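PDB 3U3B: computationally designed four-helix bundle protein from Synthetic construct, which is of unknown function but is a hyperthermostable four-helix bundle with a computationally and fully redesigned hydrophobic core, on a chain that resembles Hpt domains. Local coordinates for residues A[20-23]-A[24-28]; A[62-65]-A[66-70]; A[70-73]-A[74-78]; A[80-84]-A[85-89]. One frame throughout, in Å; residues are numbered along the deposited sequence.

Contact 1. Residues A[20-23]-A[24-28]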
loop_
_atom_site.group_PDB
_atom_site.type_symbol
_atom_site.label_atom_id
_atom_site.label_comp_id
_atom_site.label_asym_id
_atom_site.label_seq_id
_atom_site.Cartn_x
_atom_site.Cartn_y
_atom_site.Cartn_z
ATOM N N GLN A 20 1.418 -3.351 -7.057
ATOM C CA GLN A 20 1.791 -2.817 -8.342
ATOM C C GLN A 20 0.843 -1.668 -8.771
ATOM O O GLN A 20 1.287 -0.679 -9.346
ATOM C CB GLN A 20 1.804 -3.920 -9.394
ATOM C CG GLN A 20 2.350 -3.435 -10.732
ATOM C CD GLN A 20 3.730 -2.800 -10.581
ATOM O OE1 GLN A 20 4.667 -3.440 -10.110
ATOM N NE2 GLN A 20 3.849 -1.531 -10.953
ATOM N N ASN A 21 -0.456 -1.827 -8.505
ATOM C CA ASN A 21 -1.447 -0.773 -8.763
ATOM C C ASN A 21 -1.115 0.511 -7.993
ATOM O O ASN A 21 -1.190 1.616 -8.551
ATOM C CB ASN A 21 -2.862 -1.236 -8.368
ATOM C CG ASN A 21 -3.443 -2.292 -9.303
ATOM O OD1 ASN A 21 -3.094 -2.375 -10.485
ATOM N ND2 ASN A 21 -4.377 -3.082 -8.776
ATOM N N VAL A 22 -0.737 0.374 -6.720
ATOM C CA VAL A 22 -0.314 1.530 -5.917
ATOM C C VAL A 22 0.983 2.164 -6.475
ATOM O O VAL A 22 1.090 3.393 -6.591
ATOM C CB VAL A 22 -0.147 1.192 -4.400
ATOM C CG1 VAL A 22 0.463 2.354 -3.665
ATOM C CG2 VAL A 22 -1.504 0.869 -3.764
ATOM N N ASN A 23 1.934 1.333 -6.865
ATOM C CA ASN A 23 3.158 1.835 -7.446
ATOM C C ASN A 23 2.918 2.584 -8.754
ATOM O O ASN A 23 3.569 3.607 -9.030
ATOM C CB ASN A 23 4.149 0.714 -7.652
ATOM C CG ASN A 23 4.952 0.462 -6.418
ATOM O OD1 ASN A 23 5.308 1.400 -5.715
ATOM N ND2 ASN A 23 5.226 -0.799 -6.120
ATOM N N ASP A 24 1.991 2.071 -9.550
ATOM C CA ASP A 24 1.616 2.711 -10.816
ATOM C C ASP A 24 0.963 4.073 -10.546
ATOM O O ASP A 24 1.252 5.045 -11.234
ATOM C CB ASP A 24 0.694 1.790 -11.624
ATOM C CG ASP A 24 1.443 0.602 -12.278
ATOM O OD1 ASP A 24 2.653 0.692 -12.592
ATOM O OD2 ASP A 24 0.817 -0.457 -12.457
ATOM N N ASP A 25 0.127 4.165 -9.510
ATOM C CA ASP A 25 -0.474 5.465 -9.147
ATOM C C ASP A 25 0.531 6.434 -8.511
ATOM O O ASP A 25 0.456 7.648 -8.740
ATOM C CB ASP A 25 -1.690 5.280 -8.231
ATOM C CG ASP A 25 -2.919 4.798 -8.988
ATOM O OD1 ASP A 25 -2.923 4.837 -10.247
ATOM O OD2 ASP A 25 -3.897 4.399 -8.316
ATOM N N ILE A 26 1.493 5.911 -7.762
ATOM C CA ILE A 26 2.527 6.747 -7.174
ATOM C C ILE A 26 3.391 7.388 -8.268
ATOM O O ILE A 26 3.818 8.540 -8.145
ATOM C CB ILE A 26 3.411 5.959 -6.231
ATOM C CG1 ILE A 26 2.708 5.748 -4.892
ATOM C CG2 ILE A 26 4.707 6.689 -6.011
ATOM C CD1 ILE A 26 3.548 4.955 -3.924
ATOM N N LYS A 27 3.634 6.655 -9.346
ATOM C CA LYS A 27 4.412 7.211 -10.440
ATOM C C LYS A 27 3.705 8.424 -11.005
ATOM O O LYS A 27 4.342 9.450 -11.331
ATOM C CB LYS A 27 4.615 6.173 -11.532
ATOM C CG LYS A 27 5.567 5.091 -11.124
ATOM C CD LYS A 27 5.854 4.106 -12.260
ATOM C CE LYS A 27 6.845 3.006 -11.814
ATOM N NZ LYS A 27 6.256 1.952 -10.901
ATOM N N GLU A 28 2.385 8.317 -11.131
ATOM C CA GLU A 28 1.593 9.428 -11.695
ATOM C C GLU A 28 1.525 10.610 -10.734
ATOM O O GLU A 28 1.606 11.764 -11.172
ATOM C CB GLU A 28 0.152 9.006 -12.039
ATOM C CG GLU A 28 -0.018 8.038 -13.230
ATOM C CD GLU A 28 1.010 8.251 -14.351
ATOM O OE1 GLU A 28 1.188 9.412 -14.792
ATOM O OE2 GLU A 28 1.644 7.254 -14.788
HETATM O O HOH W 1 -2.969 1.623 -10.825
HETATM O O HOH W 2 6.376 3.838 -8.123
#

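Contact 2. Residues A[62-65]-A[66-70]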
loop_
_atom_site.group_PDB
_atom_site.type_symbol
_atom_site.label_atom_id
_atom_site.label_comp_id
_atom_site.label_asym_id
_atom_site.label_seq_id
_atom_site.Cartn_x
_atom_site.Cartn_y
_atom_site.Cartn_z
ATOM N N ALA A 62 0.308 -5.860 7.793
ATOM C CA ALA A 62 -0.792 -5.005 8.220
ATOM C C ALA A 62 -0.303 -3.766 8.944
ATOM O O ALA A 62 -0.837 -2.669 8.731
ATOM C CB ALA A 62 -1.732 -5.779 9.098
ATOM N N LYS A 63 0.706 -3.924 9.796
ATOM C CA LYS A 63 1.204 -2.793 10.571
ATOM C C LYS A 63 1.880 -1.750 9.678
ATOM O O LYS A 63 1.780 -0.558 9.951
ATOM C CB LYS A 63 2.184 -3.240 11.657
ATOM C CG LYS A 63 1.606 -4.198 12.688
ATOM C CD LYS A 63 0.554 -3.566 13.598
ATOM C CE LYS A 63 0.061 -4.587 14.617
ATOM N NZ LYS A 63 1.149 -5.036 15.534
ATOM N N VAL A 64 2.573 -2.196 8.632
ATOM C CA VAL A 64 3.151 -1.266 7.655
ATOM C C VAL A 64 2.062 -0.595 6.819
ATOM O O VAL A 64 2.095 0.615 6.613
ATOM C CB VAL A 64 4.200 -1.940 6.753
ATOM C CG1 VAL A 64 4.865 -0.886 5.835
ATOM C CG2 VAL A 64 5.267 -2.609 7.615
ATOM N N LEU A 65 1.087 -1.364 6.355
ATOM C CA LEU A 65 -0.028 -0.789 5.622
ATOM C C LEU A 65 -0.770 0.255 6.457
ATOM O O LEU A 65 -1.141 1.329 5.961
ATOM C CB LEU A 65 -0.988 -1.884 5.168
ATOM C CG LEU A 65 -0.390 -2.843 4.135
ATOM C CD1 LEU A 65 -1.322 -4.065 3.953
ATOM C CD2 LEU A 65 -0.066 -2.126 2.810
ATOM N N HIS A 66 -0.964 -0.042 7.732
ATOM C CA HIS A 66 -1.632 0.892 8.622
ATOM C C HIS A 66 -0.849 2.196 8.694
ATOM O O HIS A 66 -1.426 3.288 8.684
ATOM C CB HIS A 66 -1.760 0.289 10.013
ATOM C CG HIS A 66 -2.412 1.201 10.999
ATOM N ND1 HIS A 66 -3.694 1.677 10.834
ATOM C CD2 HIS A 66 -1.957 1.731 12.157
ATOM C CE1 HIS A 66 -4.004 2.456 11.856
ATOM N NE2 HIS A 66 -2.966 2.507 12.671
ATOM N N THR A 67 0.472 2.078 8.756
ATOM C CA THR A 67 1.334 3.258 8.789
ATOM C C THR A 67 1.198 4.088 7.516
ATOM O O THR A 67 1.161 5.319 7.571
ATOM C CB THR A 67 2.807 2.885 8.987
ATOM O OG1 THR A 67 2.978 2.208 10.243
ATOM C CG2 THR A 67 3.639 4.125 8.998
ATOM N N ILE A 68 1.132 3.428 6.363
ATOM C CA ILE A 68 0.961 4.143 5.111
ATOM C C ILE A 68 -0.397 4.880 5.066
ATOM O O ILE A 68 -0.462 6.023 4.649
ATOM C CB ILE A 68 1.101 3.198 3.899
ATOM C CG1 ILE A 68 2.523 2.611 3.828
ATOM C CG2 ILE A 68 0.706 3.916 2.628
ATOM C CD1 ILE A 68 2.602 1.343 2.976
ATOM N N MET A 69 -1.473 4.222 5.498
ATOM C CA MET A 69 -2.777 4.863 5.528
ATOM C C MET A 69 -2.769 6.100 6.422
ATOM O O MET A 69 -3.356 7.133 6.073
ATOM C CB MET A 69 -3.850 3.877 6.018
ATOM C CG MET A 69 -4.084 2.768 5.036
ATOM S SD MET A 69 -4.994 1.391 5.807
ATOM C CE MET A 69 -6.403 2.287 6.428
ATOM N N ASN A 70 -2.094 6.022 7.564
ATOM C CA ASN A 70 -2.012 7.197 8.415
ATOM C C ASN A 70 -1.388 8.380 7.685
ATOM O O ASN A 70 -1.906 9.500 7.773
ATOM C CB ASN A 70 -1.224 6.916 9.694
ATOM C CG ASN A 70 -1.984 6.043 10.670
ATOM O OD1 ASN A 70 -3.199 5.846 10.544
ATOM N ND2 ASN A 70 -1.269 5.523 11.666
#

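Contact 3. Residues A[70-73]-A[74-78]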
loop_
_atom_site.group_PDB
_atom_site.type_symbol
_atom_site.label_atom_id
_atom_site.label_comp_id
_atom_site.label_asym_id
_atom_site.label_seq_id
_atom_site.Cartn_x
_atom_site.Cartn_y
_atom_site.Cartn_z
ATOM N N ASN A 70 -2.094 6.022 7.564
ATOM C CA ASN A 70 -2.012 7.197 8.415
ATOM C C ASN A 70 -1.388 8.380 7.685
ATOM O O ASN A 70 -1.906 9.500 7.773
ATOM C CB ASN A 70 -1.224 6.916 9.694
ATOM C CG ASN A 70 -1.984 6.043 10.670
ATOM O OD1 ASN A 70 -3.199 5.846 10.544
ATOM N ND2 ASN A 70 -1.269 5.523 11.666
ATOM N N LEU A 71 -0.288 8.133 6.976
ATOM C CA LEU A 71 0.406 9.195 6.254
ATOM C C LEU A 71 -0.462 9.731 5.121
ATOM O O LEU A 71 -0.610 10.941 4.969
ATOM C CB LEU A 71 1.739 8.682 5.699
ATOM C CG LEU A 71 2.721 9.745 5.202
ATOM C CD1 LEU A 71 3.093 10.726 6.311
ATOM C CD2 LEU A 71 3.962 9.066 4.657
ATOM N N VAL A 72 -1.057 8.835 4.345
ATOM C CA VAL A 72 -1.879 9.278 3.240
ATOM C C VAL A 72 -3.122 9.999 3.751
ATOM O O VAL A 72 -3.521 11.029 3.199
ATOM C CB VAL A 72 -2.227 8.131 2.279
ATOM C CG1 VAL A 72 -3.133 8.648 1.186
ATOM C CG2 VAL A 72 -0.971 7.584 1.664
ATOM N N ASP A 73 -3.729 9.505 4.825
ATOM C CA ASP A 73 -4.861 10.230 5.375
ATOM C C ASP A 73 -4.531 11.699 5.744
ATOM O O ASP A 73 -5.324 12.625 5.455
ATOM C CB ASP A 73 -5.440 9.504 6.578
ATOM C CG ASP A 73 -6.739 10.120 7.025
ATOM O OD1 ASP A 73 -7.702 10.094 6.226
ATOM O OD2 ASP A 73 -6.804 10.634 8.161
ATOM N N LYS A 74 -3.388 11.918 6.392
ATOM C CA LYS A 74 -2.922 13.277 6.708
ATOM C C LYS A 74 -2.810 14.162 5.451
ATOM O O LYS A 74 -3.159 15.348 5.485
ATOM C CB LYS A 74 -1.579 13.240 7.454
ATOM C CG LYS A 74 -1.682 12.881 8.943
ATOM C CD LYS A 74 -0.287 12.907 9.592
ATOM C CE LYS A 74 -0.214 12.191 10.958
ATOM N NZ LYS A 74 -0.696 12.997 12.129
ATOM N N MET A 75 -2.343 13.581 4.345
ATOM C CA MET A 75 -2.244 14.303 3.072
ATOM C C MET A 75 -3.610 14.668 2.495
ATOM O O MET A 75 -3.792 15.754 1.940
ATOM C CB MET A 75 -1.501 13.467 2.041
ATOM C CG MET A 75 -0.102 13.098 2.441
ATOM S SD MET A 75 0.648 12.040 1.195
ATOM C CE MET A 75 1.637 10.977 2.216
ATOM N N LEU A 76 -4.557 13.742 2.608
ATOM C CA LEU A 76 -5.921 13.943 2.114
ATOM C C LEU A 76 -6.719 14.992 2.873
ATOM O O LEU A 76 -7.528 15.720 2.291
ATOM C CB LEU A 76 -6.690 12.615 2.153
ATOM C CG LEU A 76 -6.209 11.615 1.106
ATOM C CD1 LEU A 76 -6.999 10.304 1.192
ATOM C CD2 LEU A 76 -6.331 12.267 -0.285
ATOM N N ASN A 77 -6.518 15.056 4.179
ATOM C CA ASN A 77 -7.241 15.998 4.999
ATOM C C ASN A 77 -6.345 17.174 5.394
ATOM O O ASN A 77 -6.427 17.699 6.507
ATOM C CB ASN A 77 -7.837 15.268 6.198
ATOM C CG ASN A 77 -8.870 14.209 5.776
ATOM O OD1 ASN A 77 -9.959 14.553 5.304
ATOM N ND2 ASN A 77 -8.537 12.930 5.946
ATOM N N SER A 78 -5.514 17.572 4.421
ATOM C CA SER A 78 -4.591 18.718 4.488
ATOM C C SER A 78 -3.927 18.989 5.837
ATOM O O SER A 78 -3.802 20.144 6.241
ATOM C CB SER A 78 -5.302 19.994 4.014
ATOM O OG SER A 78 -6.037 19.762 2.823
#

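Contact 4. Residues A[80-84]-A[85-89]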
loop_
_atom_site.group_PDB
_atom_site.type_symbol
_atom_site.label_atom_id
_atom_site.label_comp_id
_atom_site.label_asym_id
_atom_site.label_seq_id
_atom_site.Cartn_x
_atom_site.Cartn_y
_atom_site.Cartn_z
ATOM N N ILE A 80 -0.708 17.915 6.496
ATOM C CA ILE A 80 0.660 18.302 6.131
ATOM C C ILE A 80 0.788 18.487 4.621
ATOM O O ILE A 80 0.089 17.834 3.836
ATOM C CB ILE A 80 1.730 17.279 6.625
ATOM C CG1 ILE A 80 3.156 17.674 6.182
ATOM C CG2 ILE A 80 1.446 15.888 6.081
ATOM C CD1 ILE A 80 3.979 18.481 7.197
ATOM N N LYS A 81 1.692 19.394 4.245
ATOM C CA LYS A 81 1.985 19.730 2.852
ATOM C C LYS A 81 2.746 18.613 2.109
ATOM O O LYS A 81 3.694 18.038 2.645
ATOM C CB LYS A 81 2.800 21.026 2.825
ATOM C CG LYS A 81 3.134 21.526 1.444
ATOM C CD LYS A 81 1.903 21.559 0.562
ATOM C CE LYS A 81 2.272 21.726 -0.903
ATOM N NZ LYS A 81 3.195 20.657 -1.401
ATOM N N ILE A 82 2.336 18.329 0.870
ATOM C CA ILE A 82 2.836 17.161 0.131
ATOM C C ILE A 82 4.164 17.400 -0.599
ATOM O O ILE A 82 4.201 18.042 -1.651
ATOM C CB ILE A 82 1.797 16.647 -0.902
ATOM C CG1 ILE A 82 0.483 16.241 -0.212
ATOM C CG2 ILE A 82 2.371 15.485 -1.665
ATOM C CD1 ILE A 82 -0.640 17.209 -0.437
ATOM N N THR A 83 5.239 16.828 -0.062
ATOM C CA THR A 83 6.571 17.037 -0.605
ATOM C C THR A 83 7.106 15.777 -1.293
ATOM O O THR A 83 6.545 14.683 -1.157
ATOM C CB THR A 83 7.581 17.366 0.515
ATOM O OG1 THR A 83 7.606 16.283 1.455
ATOM C CG2 THR A 83 7.225 18.653 1.268
ATOM N N SER A 84 8.213 15.953 -2.008
ATOM C CA SER A 84 8.963 14.840 -2.557
ATOM C C SER A 84 9.333 13.855 -1.441
ATOM O O SER A 84 9.193 12.641 -1.605
ATOM C CB SER A 84 10.221 15.371 -3.251
ATOM O OG SER A 84 11.028 16.092 -2.325
ATOM N N ASP A 85 9.789 14.384 -0.305
ATOM C CA ASP A 85 10.275 13.552 0.795
ATOM C C ASP A 85 9.158 12.736 1.442
ATOM O O ASP A 85 9.371 11.609 1.886
ATOM C CB ASP A 85 10.987 14.400 1.854
ATOM C CG ASP A 85 12.357 14.864 1.400
ATOM O OD1 ASP A 85 12.907 14.232 0.469
ATOM O OD2 ASP A 85 12.883 15.850 1.970
ATOM N N LEU A 86 7.968 13.306 1.505
ATOM C CA LEU A 86 6.823 12.593 2.032
ATOM C C LEU A 86 6.468 11.437 1.102
ATOM O O LEU A 86 6.107 10.337 1.548
ATOM C CB LEU A 86 5.646 13.552 2.176
ATOM C CG LEU A 86 4.349 12.931 2.672
ATOM C CD1 LEU A 86 4.578 12.214 3.999
ATOM C CD2 LEU A 86 3.284 14.010 2.809
ATOM N N ILE A 87 6.575 11.690 -0.201
ATOM C CA ILE A 87 6.306 10.643 -1.185
ATOM C C ILE A 87 7.370 9.552 -1.058
ATOM O O ILE A 87 7.064 8.355 -1.143
ATOM C CB ILE A 87 6.254 11.182 -2.623
ATOM C CG1 ILE A 87 5.116 12.193 -2.739
ATOM C CG2 ILE A 87 6.043 10.038 -3.598
ATOM C CD1 ILE A 87 5.061 12.889 -4.051
ATOM N N ASP A 88 8.604 9.957 -0.788
ATOM C CA ASP A 88 9.667 8.982 -0.604
ATOM C C ASP A 88 9.414 8.083 0.608
ATOM O O ASP A 88 9.753 6.898 0.582
ATOM C CB ASP A 88 11.024 9.670 -0.478
ATOM C CG ASP A 88 11.489 10.280 -1.788
ATOM O OD1 ASP A 88 11.095 9.768 -2.863
ATOM O OD2 ASP A 88 12.258 11.264 -1.736
ATOM N N LYS A 89 8.835 8.613 1.674
ATOM C CA LYS A 89 8.615 7.766 2.839
ATOM C C LYS A 89 7.517 6.739 2.560
ATOM O O LYS A 89 7.596 5.598 3.012
ATOM C CB LYS A 89 8.279 8.592 4.077
ATOM C CG LYS A 89 8.462 7.807 5.375
ATOM C CD LYS A 89 7.598 8.402 6.464
ATOM C CE LYS A 89 8.165 8.216 7.867
ATOM N NZ LYS A 89 7.262 8.878 8.869
HETATM O O HOH W 3 9.718 11.168 -4.417
#

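Contact 1. Residues A[20-23]-A[24-28]
Gln-20 and Asp-24 are joined twice, once through the backbone and once through the side chains. Asp-24 N donates to Gln-20 O at 2.8 Å. Gln-20 NE2 donates to Asp-24 OD1 at 3.0 Å, with an N-H...O angle of 139°. OD1 lies in the plane of the Gln-20 amide, but NE2 meets it from above the carboxylate plane. The Gln-20 chain bends at chi2 (54°), and this swings the amide along the helix to Asp-24. An alanine in place of Asp-24 would probably leave NE2 without this acceptor and let the Gln-20 amide turn. The other backbone bonds are i to i+4. Water 1 donates to Asn-21 O at 2.9 Å and weakly to Asp-25 OD1. Water 2 donates to Asn-23 O at 3.0 Å and accepts a weak bond from Lys-27 NZ. The apolar pair is Val-22 and Ile-26, with Val-22 CG1 4.0 Å from Ile-26 CD1. Both are buried: Val-22 packs on Leu-45 and Leu-94, and Ile-26 on Val-90. The chemistry is that of an amphipathic bundle helix, with one amide-carboxylate bond and water links on the polar side and branched aliphatics entering the core on the other.

Contact 2. Residues A[62-65]-A[66-70]
His-66, whose N bonds Ala-62 O at 2.8 Å, turns its imidazole toward Asn-70. One face of the ring has the amide of Asn-70 over it. Asn-70 CG stands 4.1 Å above the plane of the His-66 ring, offset toward the rim. CB of His-66 lies 3.4 Å from Ala-62 O, but the ring itself leads off from the preceding turn. CG is anti to the backbone N (chi1 179°), which carries the imidazole onward to Asn-70, one turn ahead.

Thr-67 makes the distinctive polar contact. Its OG1 donates to Lys-63 O at 3.0 Å, and its own N donates to the same oxygen at 3.2 Å. The two donors approach differently: OG1 is tilted only 19° from the carbonyl plane, while N sits well above it. With chi1 at -61°, OG1 lies beside its own backbone N and faces back along the helix. A valine in place of Thr-67 would probably lose the hydroxyl bond and leave Lys-63 O with one of these two donors.

This is the middle of helix 59-76 in the four-helix bundle. Val-64 and Leu-65 reach Val-97 of helix 84-102, and Met-69 lies against Tyr-43 and Val-46 of helix 36-56. Ile-68 is buried and touches Lys-93 of helix 84-102. Its CD1 is 4.3 Å from Val-64 CG1 and 4.4 Å from Leu-65 CD2, so the isoleucine tip touches two residues of the turn before. Met-69 N closes the turn on Leu-65 O with a fairly straight bond.

Contact 3. Residues A[70-73]-A[74-78]
Asp-73 and Asn-77 are brought together by different chi1 settings. Asp-73 has CG anti to its N (chi1 -171°), which sends the carboxylate toward the end of the helix. Asn-77 has CG beside its N (chi1 -63°), which turns the amide back. Asp-73 OD1 then lies 3.0 Å from Asn-77 ND2, but the angle is too poor for a hydrogen bond. The carboxylate and amide planes are 64° apart. ND2 instead gives a weak bond to Asp-73 O at 3.3 Å. The same oxygen takes a better one from Asn-77 N at 3.0 Å, so the side-chain amide supplements the last turn.

This is the C-terminal end of helix 59-76. Asn-77 is the first residue to leave helical angles, and Ser-78 takes a left-handed conformation in the loop toward helix 84-102. Lys-74 forms a salt bridge with Glu-79 of that loop.

On the core side, Met-75 reaches back toward Leu-71, but how closely they meet is doubtful, because Leu-71 has two conformers. Met-75 CE is 4.3 Å from Val-72 CG2. Val-72 CG1 lies 4.2 Å from Leu-76 CD1, and Leu-76 packs on Trp-39 of helix 36-56.

Contact 4. Residues A[80-84]-A[85-89]
The chain runs extended from Ile-80 to Thr-83 and turns helical at Ser-84, and Ile-87 N then donates to Thr-83 O at 3.1 Å. Thr-83 is the N-cap. Its OG1 accepts from Leu-86 N at 3.0 Å, with an N-H...O angle of 154°. OG1 lies between its own backbone N and carbonyl carbon (chi1 59°), and from there it faces the helix start. Leu-86 CB is also 3.4 Å from Thr-83 OG1, so the hydroxyl rests close to the leucine stem. Asp-88 N bonds Ser-84 O at 2.9 Å and completes the next turn. Ser-84, Asp-85 and Asp-88 lie at the exposed N-terminal end of the helix. Asp-85, in the first turn, probably interacts favourably with the helix dipole.

Apolar groups bracket the cap. Ile-82 CG2 comes within 4.4 Å of Ile-87 CG1, and both isoleucines also meet Trp-39 and Pro-33. Ile-80 CG2 may touch Leu-86 CD2, but Leu-86 has two conformers and this is doubtful. A threonine N-cap bonded to the third helical residue, with the residue before the cap touching the fourth, is the pattern of an N-cap with a hydrophobic staple, here opening helix 84-102.

How the contacts relate
The contacts follow one another along the chain. Contact 1 is on helix 3-30, contacts 2 and 3 on helix 59-76, and contact 4 runs from the following loop into helix 84-102. Contacts 2 and 3 share Asn-70, and their centres are about 12 Å apart. Contacts 1 and 2 lie on opposite sides of the chain's centre, about 17 Å apart between centres. Contacts 3 and 4, with centres about 11 Å apart, touch where Met-75 packs against Ile-82. Leu-71 and Met-75 also lie near Leu-86, though alternate conformers leave the details doubtful. The end of one helix and the start of the next are thus joined through apolar side chains at one end of the bundle.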